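Local structure of acetate CoA-transferase subunit beta (Escherichia coli DH5[alpha], 5DBN) at residues B[42-47]-B[82-87]; B[18-23]-B[92-97]; B[137-142]-B[165-170]. The protein transfers coenzyme A between acetyl-CoA and short-chain fatty acids such as acetoacetate, through a covalent enzyme-CoA intermediate. All coordinates share one frame; numbering follows the deposited sequence.

Interaction 1 of 3, residues B[42-47]-B[82-87]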
loop_
_atom_site.group_PDB
_atom_site.type_symbol
_atom_site.label_atom_id
_atom_site.label_comp_id
_atom_site.label_asym_id
_atom_site.label_seq_id
_atom_site.Cartn_x
_atom_site.Cartn_y
_atom_site.Cartn_z
ATOM N N THR B 42 -21.504 1.159 10.216
ATOM C CA THR B 42 -21.037 1.355 8.854
ATOM C C THR B 42 -20.567 0.011 8.317
ATOM O O THR B 42 -19.673 -0.614 8.886
ATOM C CB THR B 42 -19.899 2.385 8.789
ATOM O OG1 THR B 42 -20.303 3.586 9.457
ATOM C CG2 THR B 42 -19.540 2.703 7.347
ATOM N N LEU B 43 -21.183 -0.434 7.228
ATOM C CA LEU B 43 -20.853 -1.727 6.640
ATOM C C LEU B 43 -19.719 -1.611 5.629
ATOM O O LEU B 43 -19.736 -0.749 4.748
ATOM C CB LEU B 43 -22.090 -2.339 5.978
ATOM C CG LEU B 43 -23.200 -2.760 6.940
ATOM C CD1 LEU B 43 -24.432 -3.183 6.160
ATOM C CD2 LEU B 43 -22.735 -3.897 7.832
ATOM N N GLN B 44 -18.740 -2.499 5.770
ATOM C CA GLN B 44 -17.583 -2.547 4.887
ATOM C C GLN B 44 -17.745 -3.699 3.902
ATOM O O GLN B 44 -18.119 -4.807 4.288
ATOM C CB GLN B 44 -16.296 -2.707 5.709
ATOM C CG GLN B 44 -15.004 -2.417 4.948
ATOM C CD GLN B 44 -14.421 -3.637 4.253
ATOM O OE1 GLN B 44 -15.010 -4.719 4.256
ATOM N NE2 GLN B 44 -13.248 -3.465 3.653
ATOM N N SER B 45 -17.468 -3.428 2.630
ATOM C CA SER B 45 -17.561 -4.439 1.583
ATOM C C SER B 45 -16.157 -4.773 1.080
ATOM O O SER B 45 -15.399 -3.878 0.702
ATOM C CB SER B 45 -18.454 -3.946 0.441
ATOM O OG SER B 45 -18.940 -5.026 -0.341
ATOM N N GLU B 46 -15.817 -6.061 1.098
ATOM C CA GLU B 46 -14.462 -6.523 0.783
ATOM C C GLU B 46 -13.966 -6.025 -0.570
ATOM O O GLU B 46 -12.787 -5.708 -0.729
ATOM C CB GLU B 46 -14.399 -8.054 0.803
ATOM C CG GLU B 46 -14.758 -8.686 2.132
ATOM C CD GLU B 46 -16.230 -9.032 2.239
ATOM O OE1 GLU B 46 -17.059 -8.098 2.300
ATOM O OE2 GLU B 46 -16.557 -10.239 2.254
ATOM N N ASN B 47 -14.870 -5.964 -1.544
ATOM C CA ASN B 47 -14.505 -5.560 -2.899
ATOM C C ASN B 47 -14.094 -4.088 -2.990
ATOM O O ASN B 47 -13.694 -3.618 -4.055
ATOM C CB ASN B 47 -15.654 -5.864 -3.870
ATOM C CG ASN B 47 -16.996 -5.384 -3.364
ATOM O OD1 ASN B 47 -17.225 -5.303 -2.157
ATOM N ND2 ASN B 47 -17.904 -5.088 -4.287
ATOM N N ALA B 82 -6.201 -3.432 -1.848
ATOM C CA ALA B 82 -5.084 -3.358 -0.912
ATOM C C ALA B 82 -5.489 -2.550 0.314
ATOM O O ALA B 82 -5.219 -2.943 1.447
ATOM C CB ALA B 82 -3.866 -2.748 -1.572
ATOM N N MET B 83 -6.123 -1.410 0.070
ATOM C CA MET B 83 -6.656 -0.579 1.141
ATOM C C MET B 83 -7.734 -1.328 1.918
ATOM O O MET B 83 -7.784 -1.261 3.147
ATOM C CB MET B 83 -7.225 0.724 0.573
ATOM C CG MET B 83 -7.839 1.642 1.620
ATOM S SD MET B 83 -6.661 2.086 2.906
ATOM C CE MET B 83 -7.619 3.269 3.848
ATOM N N SER B 84 -8.598 -2.030 1.192
ATOM C CA SER B 84 -9.685 -2.782 1.807
ATOM C C SER B 84 -9.164 -3.760 2.851
ATOM O O SER B 84 -9.639 -3.784 3.987
ATOM C CB SER B 84 -10.483 -3.541 0.746
ATOM O OG SER B 84 -11.552 -4.263 1.334
ATOM N N PHE B 85 -8.190 -4.573 2.459
ATOM C CA PHE B 85 -7.651 -5.582 3.356
ATOM C C PHE B 85 -6.567 -5.014 4.264
ATOM O O PHE B 85 -6.130 -5.678 5.198
ATOM C CB PHE B 85 -7.143 -6.777 2.552
ATOM C CG PHE B 85 -8.252 -7.658 2.055
ATOM C CD1 PHE B 85 -8.876 -7.394 0.847
ATOM C CD2 PHE B 85 -8.707 -8.720 2.821
ATOM C CE1 PHE B 85 -9.913 -8.189 0.398
ATOM C CE2 PHE B 85 -9.744 -9.518 2.378
ATOM C CZ PHE B 85 -10.348 -9.251 1.164
ATOM N N ALA B 86 -6.119 -3.796 3.981
ATOM C CA ALA B 86 -5.348 -3.037 4.959
ATOM C C ALA B 86 -6.263 -2.680 6.132
ATOM O O ALA B 86 -5.869 -2.787 7.295
ATOM C CB ALA B 86 -4.746 -1.789 4.338
ATOM N N LEU B 87 -7.484 -2.257 5.815
ATOM C CA LEU B 87 -8.497 -1.982 6.832
ATOM C C LEU B 87 -8.890 -3.257 7.577
ATOM O O LEU B 87 -8.894 -3.292 8.809
ATOM C CB LEU B 87 -9.747 -1.354 6.202
ATOM C CG LEU B 87 -9.649 0.055 5.619
ATOM C CD1 LEU B 87 -10.871 0.353 4.773
ATOM C CD2 LEU B 87 -9.495 1.092 6.722
#
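The hydroxyl oxygen OG of S84 is held from two sides, giving its proton to E46 O at 2.8 Å and accepting from Q44 NE2 at 3.0 Å. It thereby pins helix 81-89 across the C-terminal end of strand 42-45, which within this chain is the outermost strand of the α/β sheet of a coenzyme A transferase. This strand end is where E46, the predicted active-site glutamate, begins the loop. With OG anti to the backbone N (chi1 -179°), the S84 hydroxyl projects from the helix to the place where both partners can reach it. Its proton meets E46 O from above the carbonyl plane, about 36° out of it. The Q44 bond is bent, with an N-H...O angle of 130°, and S84 OG lies somewhat out of the amide plane. The other end of the amide, Q44 OE1, takes a hydrogen bond from N22 ND2. That same nitrogen also binds E46 OE1, so one asparagine spans both side chains. The E46 carboxylate itself leads away from the helix. What E46 offers to helix 81-89 is its backbone carbonyl and the root of its side chain. F85 packs there on the helix side, its ring atom CZ 4.2 Å from E46 CB, while F85 CE1 stands 4.0 Å from E46 O.

Interaction 2 of 3, residues B[18-23]-B[92-97]. With PO4 (phosphate ion), chain L.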
loop_
_atom_site.group_PDB
_atom_site.type_symbol
_atom_site.label_atom_id
_atom_site.label_comp_id
_atom_site.label_asym_id
_atom_site.label_seq_id
_atom_site.Cartn_x
_atom_site.Cartn_y
_atom_site.Cartn_z
ATOM N N GLY B 18 -21.850 2.936 16.167
ATOM C CA GLY B 18 -20.671 3.509 15.539
ATOM C C GLY B 18 -19.653 2.485 15.066
ATOM O O GLY B 18 -18.609 2.852 14.525
ATOM N N ASP B 19 -19.953 1.204 15.256
ATOM C CA ASP B 19 -19.046 0.130 14.859
ATOM C C ASP B 19 -18.861 0.032 13.347
ATOM O O ASP B 19 -19.798 0.256 12.579
ATOM C CB ASP B 19 -19.558 -1.217 15.380
ATOM C CG ASP B 19 -19.128 -1.502 16.806
ATOM O OD1 ASP B 19 -18.607 -0.587 17.480
ATOM O OD2 ASP B 19 -19.326 -2.651 17.255
ATOM N N ILE B 20 -17.637 -0.285 12.933
ATOM C CA ILE B 20 -17.355 -0.668 11.554
ATOM C C ILE B 20 -17.507 -2.178 11.459
ATOM O O ILE B 20 -16.764 -2.923 12.100
ATOM C CB ILE B 20 -15.942 -0.245 11.107
ATOM C CG1 ILE B 20 -15.706 1.236 11.402
ATOM C CG2 ILE B 20 -15.738 -0.537 9.625
ATOM C CD1 ILE B 20 -16.697 2.173 10.736
ATOM N N VAL B 21 -18.475 -2.622 10.662
ATOM C CA VAL B 21 -18.868 -4.029 10.636
ATOM C C VAL B 21 -18.701 -4.656 9.254
ATOM O O VAL B 21 -18.927 -4.002 8.237
ATOM C CB VAL B 21 -20.339 -4.192 11.086
ATOM C CG1 VAL B 21 -20.755 -5.663 11.086
ATOM C CG2 VAL B 21 -20.540 -3.583 12.469
ATOM N N ASN B 22 -18.303 -5.925 9.231
ATOM C CA ASN B 22 -18.313 -6.716 8.003
ATOM C C ASN B 22 -19.226 -7.931 8.118
ATOM O O ASN B 22 -19.074 -8.746 9.024
ATOM C CB ASN B 22 -16.904 -7.178 7.639
ATOM C CG ASN B 22 -16.854 -7.853 6.284
ATOM O OD1 ASN B 22 -17.198 -9.027 6.149
ATOM N ND2 ASN B 22 -16.434 -7.111 5.269
ATOM N N LEU B 23 -20.161 -8.049 7.181
ATOM C CA LEU B 23 -21.113 -9.157 7.157
ATOM C C LEU B 23 -20.842 -10.101 5.987
ATOM O O LEU B 23 -20.931 -9.707 4.822
ATOM C CB LEU B 23 -22.544 -8.625 7.068
ATOM C CG LEU B 23 -23.030 -7.734 8.212
ATOM C CD1 LEU B 23 -24.451 -7.270 7.935
ATOM C CD2 LEU B 23 -22.944 -8.450 9.560
ATOM N N HIS B 92 -9.195 -2.368 11.760
ATOM C CA HIS B 92 -10.089 -1.226 11.622
ATOM C C HIS B 92 -11.539 -1.682 11.488
ATOM O O HIS B 92 -12.454 -0.861 11.451
ATOM C CB HIS B 92 -9.681 -0.381 10.415
ATOM C CG HIS B 92 -8.283 0.144 10.499
ATOM N ND1 HIS B 92 -7.945 1.242 11.260
ATOM C CD2 HIS B 92 -7.133 -0.287 9.928
ATOM C CE1 HIS B 92 -6.648 1.471 11.149
ATOM N NE2 HIS B 92 -6.132 0.556 10.347
ATOM N N ILE B 93 -11.737 -2.996 11.427
ATOM C CA ILE B 93 -13.066 -3.584 11.500
ATOM C C ILE B 93 -13.342 -3.958 12.947
ATOM O O ILE B 93 -12.690 -4.842 13.503
ATOM C CB ILE B 93 -13.200 -4.835 10.605
ATOM C CG1 ILE B 93 -12.833 -4.509 9.155
ATOM C CG2 ILE B 93 -14.614 -5.403 10.680
ATOM C CD1 ILE B 93 -13.727 -3.477 8.493
ATOM N N ASP B 94 -14.305 -3.274 13.555
ATOM C CA ASP B 94 -14.637 -3.509 14.952
ATOM C C ASP B 94 -15.231 -4.902 15.140
ATOM O O ASP B 94 -14.992 -5.555 16.155
ATOM C CB ASP B 94 -15.611 -2.441 15.460
ATOM C CG ASP B 94 -15.004 -1.047 15.460
ATOM O OD1 ASP B 94 -14.123 -0.778 16.302
ATOM O OD2 ASP B 94 -15.415 -0.215 14.622
ATOM N N ALA B 95 -15.992 -5.359 14.151
ATOM C CA ALA B 95 -16.640 -6.661 14.240
ATOM C C ALA B 95 -16.917 -7.254 12.868
ATOM O O ALA B 95 -17.351 -6.554 11.959
ATOM C CB ALA B 95 -17.933 -6.543 15.020
ATOM N N CYS B 96 -16.651 -8.549 12.724
ATOM C CA CYS B 96 -17.079 -9.286 11.540
ATOM C C CYS B 96 -18.017 -10.399 11.971
ATOM O O CYS B 96 -17.786 -11.067 12.982
ATOM C CB CYS B 96 -15.891 -9.858 10.760
ATOM S SG CYS B 96 -14.985 -11.170 11.601
ATOM N N VAL B 97 -19.093 -10.567 11.213
ATOM C CA VAL B 97 -20.043 -11.644 11.441
ATOM C C VAL B 97 -19.977 -12.595 10.253
ATOM O O VAL B 97 -20.297 -12.212 9.128
ATOM C CB VAL B 97 -21.480 -11.118 11.621
ATOM C CG1 VAL B 97 -22.413 -12.251 12.015
ATOM C CG2 VAL B 97 -21.518 -10.006 12.669
HETATM P P PO4 L . -9.160 3.399 14.355
HETATM O O1 PO4 L . -10.170 3.511 15.471
HETATM O O2 PO4 L . -8.574 4.760 14.061
HETATM O O3 PO4 L . -9.837 2.865 13.115
HETATM O O4 PO4 L . -8.058 2.455 14.772
#
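D94 carries its CG anti to its own carbonyl carbon (chi1 -64°), and this turn lays the carboxylate beside the start of strand 20-23, where OD2 receives the backbone N-H of I20. The bond, 2.8 Å from I20 N to D94 OD2 and almost straight at 174°, uses the anti lone pair of the oxygen. I20 also lies with CG1 anti to its carbonyl carbon (chi1 -51°), which sets CG2 opposite the backbone N, 3.7 Å from I93 CD1, where the two isoleucine side chains cross at about a right angle. Beyond D94 the backbones run as neighbouring parallel strands, in the manner of the Rossmann-like sheets to which this family is related. I20 O accepts from A95 N, N22 N gives to A95 O at 3.0 Å, and V97 N continues the ladder on N22 O at 2.8 Å. V21, A95, L23 and V97 share one face, on which L23 CD2 rests 3.7 Å from V97 CB; the other holds C96 and N22, whose amide is engaged by Q44 and E46. Just before the strands begin, the carboxylates of D19 and D94 are stacked, and their like charges would probably disfavour full ionisation of both. An alanine in place of D94 is likely to leave the N-H of I20 without its acceptor and the first residue of the strand less firmly fixed. At the N-terminal end of 92-97, H92 ND1 points in the plane of its ring to O3 of a phosphate ion, probably from the crystallisation liquor, 3.1 Å away, while H92 NE2 bonds the backbone of a neighbouring subunit.

Interaction 3 of 3, residues B[137-142]-B[165-170]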
loop_
_atom_site.group_PDB
_atom_site.type_symbol
_atom_site.label_atom_id
_atom_site.label_comp_id
_atom_site.label_asym_id
_atom_site.label_seq_id
_atom_site.Cartn_x
_atom_site.Cartn_y
_atom_site.Cartn_z
ATOM N N ILE B 137 -19.394 -15.624 15.041
ATOM C CA ILE B 137 -19.844 -16.701 14.173
ATOM C C ILE B 137 -21.340 -16.922 14.363
ATOM O O ILE B 137 -21.802 -17.211 15.465
ATOM C CB ILE B 137 -19.075 -18.009 14.444
ATOM C CG1 ILE B 137 -17.568 -17.782 14.288
ATOM C CG2 ILE B 137 -19.547 -19.119 13.507
ATOM C CD1 ILE B 137 -17.142 -17.281 12.914
ATOM N N ALA B 138 -22.080 -16.782 13.269
ATOM C CA ALA B 138 -23.526 -16.974 13.258
ATOM C C ALA B 138 -23.805 -18.280 12.536
ATOM O O ALA B 138 -23.570 -18.401 11.334
ATOM C CB ALA B 138 -24.221 -15.814 12.575
ATOM N N MET B 139 -24.313 -19.259 13.276
ATOM C CA MET B 139 -24.409 -20.614 12.761
ATOM C C MET B 139 -25.545 -21.412 13.393
ATOM O O MET B 139 -25.877 -21.205 14.555
ATOM C CB MET B 139 -23.072 -21.299 13.050
ATOM C CG MET B 139 -22.762 -22.539 12.271
ATOM S SD MET B 139 -21.160 -23.196 12.786
ATOM C CE MET B 139 -21.537 -23.793 14.434
ATOM N N GLU B 140 -26.133 -22.337 12.637
ATOM C CA GLU B 140 -27.080 -23.278 13.225
ATOM C C GLU B 140 -26.288 -24.231 14.110
ATOM O O GLU B 140 -25.114 -24.484 13.848
ATOM C CB GLU B 140 -27.871 -24.032 12.155
ATOM C CG GLU B 140 -28.790 -23.141 11.329
ATOM C CD GLU B 140 -29.583 -23.911 10.288
ATOM O OE1 GLU B 140 -29.492 -25.159 10.265
ATOM O OE2 GLU B 140 -30.307 -23.268 9.497
ATOM N N HIS B 141 -26.909 -24.752 15.161
ATOM C CA HIS B 141 -26.172 -25.571 16.115
ATOM C C HIS B 141 -25.688 -26.875 15.476
ATOM O O HIS B 141 -24.533 -27.265 15.649
ATOM C CB HIS B 141 -27.026 -25.876 17.343
ATOM C CG HIS B 141 -26.221 -26.160 18.572
ATOM N ND1 HIS B 141 -25.938 -25.195 19.515
ATOM C CD2 HIS B 141 -25.617 -27.293 19.001
ATOM C CE1 HIS B 141 -25.209 -25.725 20.479
ATOM N NE2 HIS B 141 -24.997 -26.997 20.191
ATOM N N CYS B 142 -26.578 -27.539 14.743
ATOM C CA CYS B 142 -26.259 -28.810 14.094
ATOM C C CYS B 142 -26.467 -28.722 12.585
ATOM O O CYS B 142 -27.214 -27.872 12.099
ATOM C CB CYS B 142 -27.116 -29.936 14.674
ATOM S SG CYS B 142 -26.880 -30.201 16.441
ATOM N N HIS B 165 -14.306 -15.314 18.790
ATOM C CA HIS B 165 -14.596 -14.684 20.080
ATOM C C HIS B 165 -15.998 -15.028 20.572
ATOM O O HIS B 165 -16.214 -15.220 21.768
ATOM C CB HIS B 165 -14.456 -13.163 19.988
ATOM C CG HIS B 165 -13.057 -12.696 19.740
ATOM N ND1 HIS B 165 -12.662 -12.124 18.549
ATOM C CD2 HIS B 165 -11.959 -12.714 20.530
ATOM C CE1 HIS B 165 -11.381 -11.810 18.617
ATOM N NE2 HIS B 165 -10.930 -12.159 19.809
ATOM N N MET B 166 -16.946 -15.099 19.644
ATOM C CA MET B 166 -18.349 -15.300 19.983
ATOM C C MET B 166 -19.018 -16.245 18.991
ATOM O O MET B 166 -18.899 -16.069 17.778
ATOM C CB MET B 166 -19.077 -13.954 20.009
ATOM C CG MET B 166 -20.514 -14.013 20.504
ATOM S SD MET B 166 -21.301 -12.390 20.462
ATOM C CE MET B 166 -22.880 -12.739 21.233
ATOM N N LEU B 167 -19.708 -17.254 19.519
ATOM C CA LEU B 167 -20.466 -18.191 18.699
ATOM C C LEU B 167 -21.944 -18.106 19.061
ATOM O O LEU B 167 -22.323 -18.331 20.212
ATOM C CB LEU B 167 -19.949 -19.617 18.889
ATOM C CG LEU B 167 -20.754 -20.717 18.194
ATOM C CD1 LEU B 167 -20.778 -20.493 16.689
ATOM C CD2 LEU B 167 -20.186 -22.085 18.522
ATOM N N VAL B 168 -22.771 -17.776 18.071
ATOM C CA VAL B 168 -24.203 -17.597 18.281
ATOM C C VAL B 168 -25.015 -18.590 17.453
ATOM O O VAL B 168 -24.956 -18.587 16.222
ATOM C CB VAL B 168 -24.645 -16.164 17.922
ATOM C CG1 VAL B 168 -26.120 -15.955 18.246
ATOM C CG2 VAL B 168 -23.796 -15.145 18.663
ATOM N N THR B 169 -25.766 -19.441 18.148
ATOM C CA THR B 169 -26.674 -20.385 17.507
ATOM C C THR B 169 -28.099 -20.106 17.953
ATOM O O THR B 169 -28.337 -19.253 18.808
ATOM C CB THR B 169 -26.313 -21.850 17.829
ATOM O OG1 THR B 169 -26.701 -22.157 19.174
ATOM C CG2 THR B 169 -24.819 -22.092 17.666
ATOM N N GLU B 170 -29.051 -20.824 17.370
ATOM C CA GLU B 170 -30.447 -20.649 17.738
ATOM C C GLU B 170 -30.737 -21.322 19.076
ATOM O O GLU B 170 -31.847 -21.217 19.598
ATOM C CB GLU B 170 -31.375 -21.200 16.641
ATOM C CG GLU B 170 -31.537 -22.724 16.582
ATOM C CD GLU B 170 -30.316 -23.443 16.032
ATOM O OE1 GLU B 170 -29.302 -22.776 15.739
ATOM O OE2 GLU B 170 -30.381 -24.681 15.876
#
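I137 and L167 sit at the close-packed end of this contact, I137 CG2 touching L167 CD1 at 3.7 Å as the two side chains cross at a slant. The same L167 methyl also meets M139, whose chain bends at its last torsion so that M139 CE comes to 4.1 Å from L167 CD1. Beside this apolar cluster the two parallel strands are joined by nearly straight backbone bonds: I137 N to M166 O and V168 N to I137 O, each 2.8 Å, then M139 N to V168 O. The pattern illustrates how a parallel ladder can pass into side-chain bonding once its strands end. Past M139, T169 OG1 and H141 ND1 are hydrogen-bonded at 3.2 Å, the oxygen lying in the plane of the imidazole at its edge; the hydroxyl is held further by the backbone N-H groups of L171 and A172, and the other ring nitrogen, H141 NE2, is bonded to T199.

The remaining side is looser and partly exposed. There E170 folds back through a bend at chi2 (-73°), and its OE1 takes the H141 N-H on its syn lone pair, H141 N to E170 OE1 being 3.2 Å, with the N-H...O angle down to 138°. The E140 carboxylate forms a salt bridge with K144.

In the sheet, strand 135-138 lies between 95-98 and 166-168, and the latter is followed by the antiparallel strand 172-177. Helix 3-12 covers A138, M166 and E170 through I7 and R10, while I150 of strand 150-151 rests on M139, L167 and T169.

All three contacts reach one sheet, whose first five strands run in the order 42-45, 20-23, 95-98, 135-138, 166-168. Interactions 1 and 2 share the boundary between strands 42-45 and 20-23, where Q44 N and V21 O lie 2.9 Å apart, as do V21 N and T42 O, in probable backbone hydrogen bonds. Along the chain, interaction 1 is nested inside the loop that interaction 2 closes; N22 links the two, and together they probably help to position the predicted active-site glutamate. Interaction 3 stands further off, its centre about 24 Å from that of interaction 1. It meets interaction 2 through V97 CG1 and A138 CB, 4.0 Å apart, across neighbouring strands.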